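Local coordinates for molybdopterin biosynthesis protein (Mycobacterium abscessus, PDB 3TCR) that probably binds molybdopterin and takes part in the biosynthesis of the molybdenum cofactor, at residues V49-R54 and V84-S89; D104-V109 and T164-I169; A120-Q125 and L153-A158. All coordinates share one frame; numbering follows the deposited sequence.

Contact 1: residues V49-R54 and V84-S89; sequences VIVNDR and VENDLS
The carboxylate of D53 takes up the backbone N of N86, with N86 N to D53 OD1 at 2.9 Å and the N-H nearly straight at 166°. The donor comes from above the carboxylate plane, 37° out of it, while the other oxygen, OD2, holds R117 in a salt bridge. With OD1 bonded to N86 N and OD2 to R117, both oxygens are engaged, which should restrict rotation of the group. Two backbone bonds precede this one where strand 44-51 runs parallel to the end of strand 76-84: V84 N gives to I50 O at 2.9 Å, and N52 N to V84 O at 3.0 Å. The pairing then stops, and the side chain of D53 takes over as acceptor for the departing chain. N86, at the centre of an inverse gamma turn, reaches back through its amide nitrogen. ND2 donates to one water that also binds V51 O, and weakly to a second water held by D53 N. E85 brings CB to 3.4 Å from D53 OD1, but its acid end belongs to H57 and stays apart from D53. Next to these polar groups, V84 packs on two valines of strand 44-51. Its CG2, set between its backbone N and carbonyl carbon (chi1 -64°), meets V49 CG1 and V51 CG2, each at 4.0 Å. The other branch of V51, CG1, is 3.5 Å from N86 OD1, the two side chains crossing at about a right angle. A94 and I91 of helix 88-100 pack on V49 and V51. The chemistry implies a strand end closed by a shared carboxylate: one aspartate joins the loop after strand 44-51, the turn leading into helix 88-100 and the arginine of a third loop.

Contact 2: residues D104-V109 and T164-I169; sequences DLVVTV and TLVVNI
T164 meets V106 across two parallel strands, its methyl CG2 lying 3.5 Å from V106 CG2, while its hydroxyl binds V103 O. L165 opens the ladder: its N donates to D104 O from above the carbonyl plane, and its O receives V106 N at 2.8 Å. Its side chain runs beside that of L105, both pointing the same way, with L165 CG and L105 CD1 4.0 Å apart. V166 turns to the other face, near V106. V167 repeats the pattern of L165, its N bonded to V106 O and its O to T108 N, both at 3.0 Å. At N168 a polar pair joins the strands: ND2 gives a hydrogen bond of 2.7 Å to T108 OG1, tilted 19° from the amide plane. ND2 also bonds T124 OG1, and OD1 accepts from V157 N, so the buried amide is satisfied. With chi1 71°, the T108 hydroxyl stands between its backbone N and carbonyl carbon and donates to a water that returns a bond to I169 O. I169 N closes the ladder on T108 O at 2.8 Å, and its CD1 reaches V107 CG1 at 3.7 Å. This parallel ladder is central in the mixed sheet of the probable molybdopterin-binding domain, with strand 44-51 on the other edge of 105-109. Helix 64-73 packs on L105, V107 and V109, helix 173-196 on V109, L165 and V167, and helix 133-145 on L165 and V167.

Contact 3: residues A120-Q125 and L153-A158; sequences APEATQ and LSRGVA
Short helix 120-124 lies against the loop that leads into strand 158-161, beside a subunit interface, and P121 at the helix start packs on R155 and V157 of that loop. Its ring touches both the backbone carbonyl and the guanidinium of R155: CB is 3.3 Å from R155 O, and CG sits over one face of the guanidinium as well as 3.9 Å from R155 CB. The head of R155 then turns to E122. NH1 donates to E122 OE2 at 3.0 Å in a salt bridge, on the syn side but 30° out of the carboxylate plane, and longer, weak bonds from NH1 and NH2 go to OE1. The two flat groups are 51° apart, so they do not form a coplanar pair; a bend at chi3 (-54°) carries the guanidinium back over the proline. R155 NE is bound to G113 O, and E122 OE2 also bridges to R130 of a second subunit, a shared carboxylate that probably offsets the closeness of the two arginines. Further along, V157 packs by both methyls: CG2 lies 3.6 Å from T124 CG2, the side chains sliding past in opposite directions, and CG1 is 3.4 Å from Q125 OE1. T124 OG1 donates to A120 O, which T124 N also reaches. Around R155, S154 OG accepts from G156 N at 3.0 Å, an ST turn. The contact lies beside strand 164-169, and R140 of helix 133-145 holds the carbonyls of S154 and G156 just before the chain enters strand 158-161.

Overall arrangement
From the N terminus, strand 44-51 leads into contact 1, which closes the loop through helix 64-73 and strand 76-84 before helix 88-100 carries the chain to strand 105-109. There contact 2 opens; its much longer loop, ended by strand 164-169, encloses contact 3 entirely, so contacts 2 and 3 nest while contact 1 stands before both in series. Contacts 1 and 2 share one sheet through the neighbouring strands 44-51 and 105-109. Contact 3 lies against the sheet, its second segment running into strand 158-161, its centre about 10 Å from that of contact 2, and joins it through N168. L88 touches E122 and A123, linking contact 1 to contact 3.

Contact 1: residues V49-R54 and V84-S89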
loop_
_atom_site.group_PDB
_atom_site.type_symbol
_atom_site.label_atom_id
_atom_site.label_comp_id
_atom_site.label_asym_id
_atom_site.label_seq_id
_atom_site.Cartn_x
_atom_site.Cartn_y
_atom_site.Cartn_z
ATOM N N VAL A 49 -4.130 -18.781 14.031
ATOM C CA VAL A 49 -4.225 -18.028 15.273
ATOM C C VAL A 49 -5.531 -17.229 15.251
ATOM O O VAL A 49 -5.677 -16.330 14.455
ATOM C CB VAL A 49 -3.033 -17.046 15.435
ATOM C CG1 VAL A 49 -3.166 -16.259 16.743
ATOM C CG2 VAL A 49 -1.706 -17.804 15.378
ATOM N N ILE A 50 -6.486 -17.581 16.114
ATOM C CA ILE A 50 -7.768 -16.868 16.203
ATOM C C ILE A 50 -7.555 -15.727 17.169
ATOM O O ILE A 50 -7.202 -15.972 18.316
ATOM C CB ILE A 50 -8.882 -17.760 16.785
ATOM C CG1 ILE A 50 -9.158 -18.945 15.855
ATOM C CG2 ILE A 50 -10.142 -16.939 17.073
ATOM C CD1 ILE A 50 -9.480 -18.552 14.431
ATOM N N VAL A 51 -7.743 -14.495 16.715
ATOM C CA VAL A 51 -7.559 -13.335 17.575
ATOM C C VAL A 51 -8.937 -12.785 17.899
ATOM O O VAL A 51 -9.527 -12.052 17.104
ATOM C CB VAL A 51 -6.682 -12.223 16.926
ATOM C CG1 VAL A 51 -6.523 -11.050 17.909
ATOM C CG2 VAL A 51 -5.319 -12.778 16.481
ATOM N N ASN A 52 -9.465 -13.181 19.048
ATOM C CA ASN A 52 -10.835 -12.835 19.421
ATOM C C ASN A 52 -11.077 -12.904 20.927
ATOM O O ASN A 52 -11.019 -13.977 21.509
ATOM C CB ASN A 52 -11.779 -13.802 18.714
ATOM C CG ASN A 52 -13.211 -13.322 18.709
ATOM O OD1 ASN A 52 -13.877 -13.215 19.741
ATOM N ND2 ASN A 52 -13.686 -13.022 17.525
ATOM N N ASP A 53 -11.366 -11.777 21.562
ATOM C CA ASP A 53 -11.628 -11.781 23.032
ATOM C C ASP A 53 -12.722 -12.722 23.479
ATOM O O ASP A 53 -12.581 -13.377 24.498
ATOM C CB ASP A 53 -12.005 -10.397 23.514
ATOM C CG ASP A 53 -10.882 -9.460 23.401
ATOM O OD1 ASP A 53 -9.738 -9.904 23.632
ATOM O OD2 ASP A 53 -11.128 -8.296 23.045
ATOM N N ARG A 54 -13.803 -12.787 22.711
ATOM C CA ARG A 54 -14.926 -13.645 23.053
ATOM C C ARG A 54 -14.602 -15.110 22.897
ATOM O O ARG A 54 -14.945 -15.916 23.773
ATOM C CB ARG A 54 -16.157 -13.296 22.217
ATOM C CG ARG A 54 -16.838 -12.030 22.685
ATOM C CD ARG A 54 -17.907 -11.617 21.696
ATOM N NE ARG A 54 -18.285 -10.216 21.860
ATOM C CZ ARG A 54 -19.183 -9.589 21.095
ATOM N NH1 ARG A 54 -19.815 -10.236 20.113
ATOM N NH2 ARG A 54 -19.460 -8.310 21.319
ATOM N N VAL A 84 -6.236 -16.562 21.022
ATOM C CA VAL A 84 -5.703 -15.542 21.895
ATOM C C VAL A 84 -6.674 -14.368 21.940
ATOM O O VAL A 84 -7.542 -14.205 21.061
ATOM C CB VAL A 84 -4.332 -14.993 21.386
ATOM C CG1 VAL A 84 -3.247 -16.070 21.388
ATOM C CG2 VAL A 84 -4.476 -14.367 20.002
ATOM N N GLU A 85 -6.506 -13.548 22.973
ATOM C CA GLU A 85 -7.212 -12.291 23.117
ATOM C C GLU A 85 -6.603 -11.256 22.199
ATOM O O GLU A 85 -5.514 -11.451 21.669
ATOM C CB GLU A 85 -7.077 -11.777 24.556
ATOM C CG GLU A 85 -7.747 -12.659 25.599
ATOM C CD GLU A 85 -7.443 -12.248 27.054
ATOM O OE1 GLU A 85 -6.285 -11.942 27.391
ATOM O OE2 GLU A 85 -8.359 -12.276 27.873
ATOM N N ASN A 86 -7.279 -10.121 22.090
ATOM C CA ASN A 86 -6.737 -8.937 21.421
ATOM C C ASN A 86 -5.758 -8.266 22.317
ATOM O O ASN A 86 -6.061 -7.244 22.943
ATOM C CB ASN A 86 -7.845 -7.934 21.053
ATOM C CG ASN A 86 -8.223 -8.009 19.600
ATOM O OD1 ASN A 86 -7.394 -7.732 18.715
ATOM N ND2 ASN A 86 -9.424 -8.473 19.333
ATOM N N ASP A 87 -4.572 -8.847 22.331
ATOM C CA ASP A 87 -3.545 -8.529 23.268
ATOM C C ASP A 87 -2.235 -8.755 22.559
ATOM O O ASP A 87 -1.893 -9.891 22.181
ATOM C CB ASP A 87 -3.640 -9.444 24.477
ATOM C CG ASP A 87 -2.548 -9.176 25.482
ATOM O OD1 ASP A 87 -2.816 -8.379 26.404
ATOM O OD2 ASP A 87 -1.424 -9.709 25.335
ATOM N N LEU A 88 -1.490 -7.667 22.426
ATOM C CA LEU A 88 -0.264 -7.646 21.677
ATOM C C LEU A 88 0.736 -8.753 22.047
ATOM O O LEU A 88 1.193 -9.482 21.167
ATOM C CB LEU A 88 0.366 -6.256 21.797
ATOM C CG LEU A 88 1.519 -6.042 20.814
ATOM C CD1 LEU A 88 1.377 -4.667 20.145
ATOM C CD2 LEU A 88 2.878 -6.264 21.526
ATOM N N SER A 89 1.043 -8.904 23.332
ATOM C CA SER A 89 2.005 -9.916 23.738
ATOM C C SER A 89 1.505 -11.344 23.549
ATOM O O SER A 89 2.273 -12.221 23.226
ATOM C CB SER A 89 2.489 -9.692 25.176
ATOM O OG SER A 89 1.477 -10.047 26.079
HETATM O O HOH W 1 -11.219 -9.842 16.999
HETATM O O HOH W 2 -12.244 -9.409 19.674
#

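Contact 2: residues D104-V109 and T164-I169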
loop_
_atom_site.group_PDB
_atom_site.type_symbol
_atom_site.label_atom_id
_atom_site.label_comp_id
_atom_site.label_asym_id
_atom_site.label_seq_id
_atom_site.Cartn_x
_atom_site.Cartn_y
_atom_site.Cartn_z
ATOM N N ASP A 104 5.446 -23.180 8.162
ATOM C CA ASP A 104 5.541 -22.481 6.857
ATOM C C ASP A 104 4.557 -21.329 6.663
ATOM O O ASP A 104 4.905 -20.312 6.056
ATOM C CB ASP A 104 5.365 -23.471 5.718
ATOM C CG ASP A 104 6.382 -24.608 5.786
ATOM O OD1 ASP A 104 7.596 -24.349 5.628
ATOM O OD2 ASP A 104 5.991 -25.755 6.038
ATOM N N LEU A 105 3.336 -21.500 7.169
ATOM C CA LEU A 105 2.277 -20.488 7.058
ATOM C C LEU A 105 1.505 -20.303 8.344
ATOM O O LEU A 105 0.999 -21.262 8.911
ATOM C CB LEU A 105 1.304 -20.881 5.950
ATOM C CG LEU A 105 0.098 -19.994 5.736
ATOM C CD1 LEU A 105 0.499 -18.575 5.359
ATOM C CD2 LEU A 105 -0.787 -20.683 4.680
ATOM N N VAL A 106 1.425 -19.069 8.808
ATOM C CA VAL A 106 0.561 -18.696 9.912
ATOM C C VAL A 106 -0.467 -17.708 9.378
ATOM O O VAL A 106 -0.090 -16.670 8.791
ATOM C CB VAL A 106 1.368 -18.028 11.032
ATOM C CG1 VAL A 106 0.438 -17.398 12.061
ATOM C CG2 VAL A 106 2.359 -19.004 11.665
ATOM N N VAL A 107 -1.751 -18.052 9.504
ATOM C CA VAL A 107 -2.862 -17.162 9.208
ATOM C C VAL A 107 -3.486 -16.758 10.545
ATOM O O VAL A 107 -3.900 -17.626 11.334
ATOM C CB VAL A 107 -3.914 -17.901 8.383
ATOM C CG1 VAL A 107 -5.150 -17.024 8.081
ATOM C CG2 VAL A 107 -3.280 -18.464 7.101
ATOM N N THR A 108 -3.514 -15.456 10.825
ATOM C CA THR A 108 -4.190 -14.915 11.998
ATOM C C THR A 108 -5.537 -14.407 11.471
ATOM O O THR A 108 -5.595 -13.899 10.339
ATOM C CB THR A 108 -3.418 -13.738 12.667
ATOM O OG1 THR A 108 -3.476 -12.556 11.847
ATOM C CG2 THR A 108 -1.968 -14.081 12.926
ATOM N N VAL A 109 -6.587 -14.532 12.288
ATOM C CA VAL A 109 -7.960 -14.244 11.898
ATOM C C VAL A 109 -8.557 -13.395 13.000
ATOM O O VAL A 109 -8.686 -13.866 14.133
ATOM C CB VAL A 109 -8.810 -15.546 11.818
ATOM C CG1 VAL A 109 -10.284 -15.257 11.465
ATOM C CG2 VAL A 109 -8.175 -16.536 10.857
ATOM N N THR A 164 8.845 -18.445 8.292
ATOM C CA THR A 164 7.396 -18.459 8.292
ATOM C C THR A 164 6.755 -17.292 7.526
ATOM O O THR A 164 7.119 -16.117 7.717
ATOM C CB THR A 164 6.891 -18.447 9.756
ATOM O OG1 THR A 164 7.541 -19.510 10.473
ATOM C CG2 THR A 164 5.362 -18.621 9.834
ATOM N N LEU A 165 5.822 -17.617 6.640
ATOM C CA LEU A 165 4.947 -16.612 6.047
ATOM C C LEU A 165 3.774 -16.351 7.030
ATOM O O LEU A 165 3.120 -17.286 7.454
ATOM C CB LEU A 165 4.436 -17.078 4.675
ATOM C CG LEU A 165 3.442 -16.214 3.901
ATOM C CD1 LEU A 165 4.003 -14.826 3.627
ATOM C CD2 LEU A 165 2.992 -16.948 2.617
ATOM N N VAL A 166 3.580 -15.080 7.397
ATOM C CA VAL A 166 2.575 -14.629 8.349
ATOM C C VAL A 166 1.638 -13.648 7.644
ATOM O O VAL A 166 2.097 -12.667 7.047
ATOM C CB VAL A 166 3.214 -13.947 9.584
ATOM C CG1 VAL A 166 2.137 -13.640 10.635
ATOM C CG2 VAL A 166 4.351 -14.818 10.159
ATOM N N VAL A 167 0.334 -13.928 7.709
ATOM C CA VAL A 167 -0.692 -13.116 7.061
ATOM C C VAL A 167 -1.903 -12.883 7.987
ATOM O O VAL A 167 -2.516 -13.844 8.502
ATOM C CB VAL A 167 -1.171 -13.794 5.748
ATOM C CG1 VAL A 167 -2.144 -12.890 4.969
ATOM C CG2 VAL A 167 0.047 -14.224 4.879
ATOM N N ASN A 168 -2.226 -11.614 8.222
ATOM C CA ASN A 168 -3.436 -11.232 8.956
ATOM C C ASN A 168 -4.675 -11.166 8.051
ATOM O O ASN A 168 -4.662 -10.460 7.011
ATOM C CB ASN A 168 -3.300 -9.810 9.517
ATOM C CG ASN A 168 -2.115 -9.605 10.446
ATOM O OD1 ASN A 168 -1.563 -8.479 10.473
ATOM N ND2 ASN A 168 -1.769 -10.612 11.267
ATOM N N ILE A 169 -5.751 -11.842 8.435
ATOM C CA ILE A 169 -7.051 -11.566 7.802
ATOM C C ILE A 169 -8.131 -11.179 8.823
ATOM O O ILE A 169 -8.013 -11.503 10.012
ATOM C CB ILE A 169 -7.497 -12.700 6.862
ATOM C CG1 ILE A 169 -7.950 -13.922 7.588
ATOM C CG2 ILE A 169 -6.338 -13.184 5.968
ATOM C CD1 ILE A 169 -7.911 -15.120 6.614
HETATM O O HOH W 3 -5.760 -11.164 11.696
#

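Contact 3: residues A120-Q125 and L153-A158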
loop_
_atom_site.group_PDB
_atom_site.type_symbol
_atom_site.label_atom_id
_atom_site.label_comp_id
_atom_site.label_asym_id
_atom_site.label_seq_id
_atom_site.Cartn_x
_atom_site.Cartn_y
_atom_site.Cartn_z
ATOM N N ALA A 120 -3.929 -6.966 16.077
ATOM C CA ALA A 120 -3.208 -7.943 15.269
ATOM C C ALA A 120 -2.097 -7.321 14.370
ATOM O O ALA A 120 -0.977 -7.792 14.352
ATOM C CB ALA A 120 -4.190 -8.778 14.422
ATOM N N PRO A 121 -2.403 -6.241 13.652
ATOM C CA PRO A 121 -1.353 -5.669 12.805
ATOM C C PRO A 121 -0.172 -5.087 13.592
ATOM O O PRO A 121 0.990 -5.311 13.232
ATOM C CB PRO A 121 -2.081 -4.590 12.021
ATOM C CG PRO A 121 -3.551 -4.926 12.158
ATOM C CD PRO A 121 -3.672 -5.511 13.529
ATOM N N GLU A 122 -0.468 -4.349 14.654
ATOM C CA GLU A 122 0.578 -3.808 15.551
ATOM C C GLU A 122 1.421 -4.930 16.137
ATOM O O GLU A 122 2.634 -4.767 16.313
ATOM C CB GLU A 122 -0.051 -3.053 16.726
ATOM C CG GLU A 122 -0.652 -1.698 16.386
ATOM C CD GLU A 122 -2.025 -1.746 15.726
ATOM O OE1 GLU A 122 -2.615 -2.819 15.516
ATOM O OE2 GLU A 122 -2.510 -0.651 15.387
ATOM N N ALA A 123 0.782 -6.060 16.447
ATOM C CA ALA A 123 1.490 -7.203 17.051
ATOM C C ALA A 123 2.390 -7.886 16.021
ATOM O O ALA A 123 3.487 -8.343 16.355
ATOM C CB ALA A 123 0.533 -8.218 17.662
ATOM N N THR A 124 1.903 -7.942 14.779
ATOM C CA THR A 124 2.570 -8.661 13.690
ATOM C C THR A 124 3.753 -7.923 13.053
ATOM O O THR A 124 4.813 -8.507 12.882
ATOM C CB THR A 124 1.536 -9.078 12.622
ATOM O OG1 THR A 124 0.539 -9.871 13.270
ATOM C CG2 THR A 124 2.170 -9.902 11.449
ATOM N N GLN A 125 3.545 -6.672 12.670
ATOM C CA GLN A 125 4.539 -5.866 11.945
ATOM C C GLN A 125 5.962 -5.928 12.543
ATOM O O GLN A 125 6.922 -6.172 11.793
ATOM C CB GLN A 125 4.071 -4.406 11.805
ATOM C CG GLN A 125 4.989 -3.492 10.959
ATOM C CD GLN A 125 4.961 -3.840 9.476
ATOM O OE1 GLN A 125 3.932 -4.301 8.961
ATOM N NE2 GLN A 125 6.099 -3.646 8.782
ATOM N N LEU A 153 -11.269 -2.902 4.182
ATOM C CA LEU A 153 -10.740 -1.967 5.169
ATOM C C LEU A 153 -9.731 -2.609 6.158
ATOM O O LEU A 153 -9.165 -1.915 7.008
ATOM C CB LEU A 153 -11.909 -1.357 5.934
ATOM C CG LEU A 153 -12.841 -0.392 5.179
ATOM C CD1 LEU A 153 -14.013 0.091 6.059
ATOM C CD2 LEU A 153 -12.029 0.803 4.695
ATOM N N SER A 154 -9.529 -3.923 6.068
ATOM C CA SER A 154 -8.623 -4.623 6.988
ATOM C C SER A 154 -7.258 -3.910 7.113
ATOM O O SER A 154 -6.626 -3.586 6.109
ATOM C CB SER A 154 -8.397 -6.071 6.544
ATOM O OG SER A 154 -7.434 -6.700 7.372
ATOM N N ARG A 155 -6.803 -3.702 8.348
ATOM C CA ARG A 155 -5.454 -3.173 8.587
ATOM C C ARG A 155 -4.368 -4.283 8.571
ATOM O O ARG A 155 -3.190 -4.056 8.926
ATOM C CB ARG A 155 -5.431 -2.376 9.876
ATOM C CG ARG A 155 -6.341 -1.168 9.850
ATOM C CD ARG A 155 -6.186 -0.265 11.076
ATOM N NE ARG A 155 -6.359 -1.057 12.265
ATOM C CZ ARG A 155 -5.400 -1.464 13.091
ATOM N NH1 ARG A 155 -4.135 -1.120 12.935
ATOM N NH2 ARG A 155 -5.738 -2.238 14.112
ATOM N N GLY A 156 -4.764 -5.481 8.160
ATOM C CA GLY A 156 -3.876 -6.628 8.201
ATOM C C GLY A 156 -2.564 -6.371 7.461
ATOM O O GLY A 156 -2.535 -5.634 6.461
ATOM N N VAL A 157 -1.466 -6.904 7.988
ATOM C CA VAL A 157 -0.189 -6.918 7.272
ATOM C C VAL A 157 0.183 -8.351 6.909
ATOM O O VAL A 157 -0.500 -9.326 7.304
ATOM C CB VAL A 157 0.934 -6.287 8.113
ATOM C CG1 VAL A 157 0.590 -4.836 8.504
ATOM C CG2 VAL A 157 1.220 -7.138 9.344
ATOM N N ALA A 158 1.282 -8.483 6.166
ATOM C CA ALA A 158 1.785 -9.771 5.718
ATOM C C ALA A 158 3.284 -9.699 5.499
ATOM O O ALA A 158 3.817 -8.660 5.082
ATOM C CB ALA A 158 1.086 -10.222 4.435
#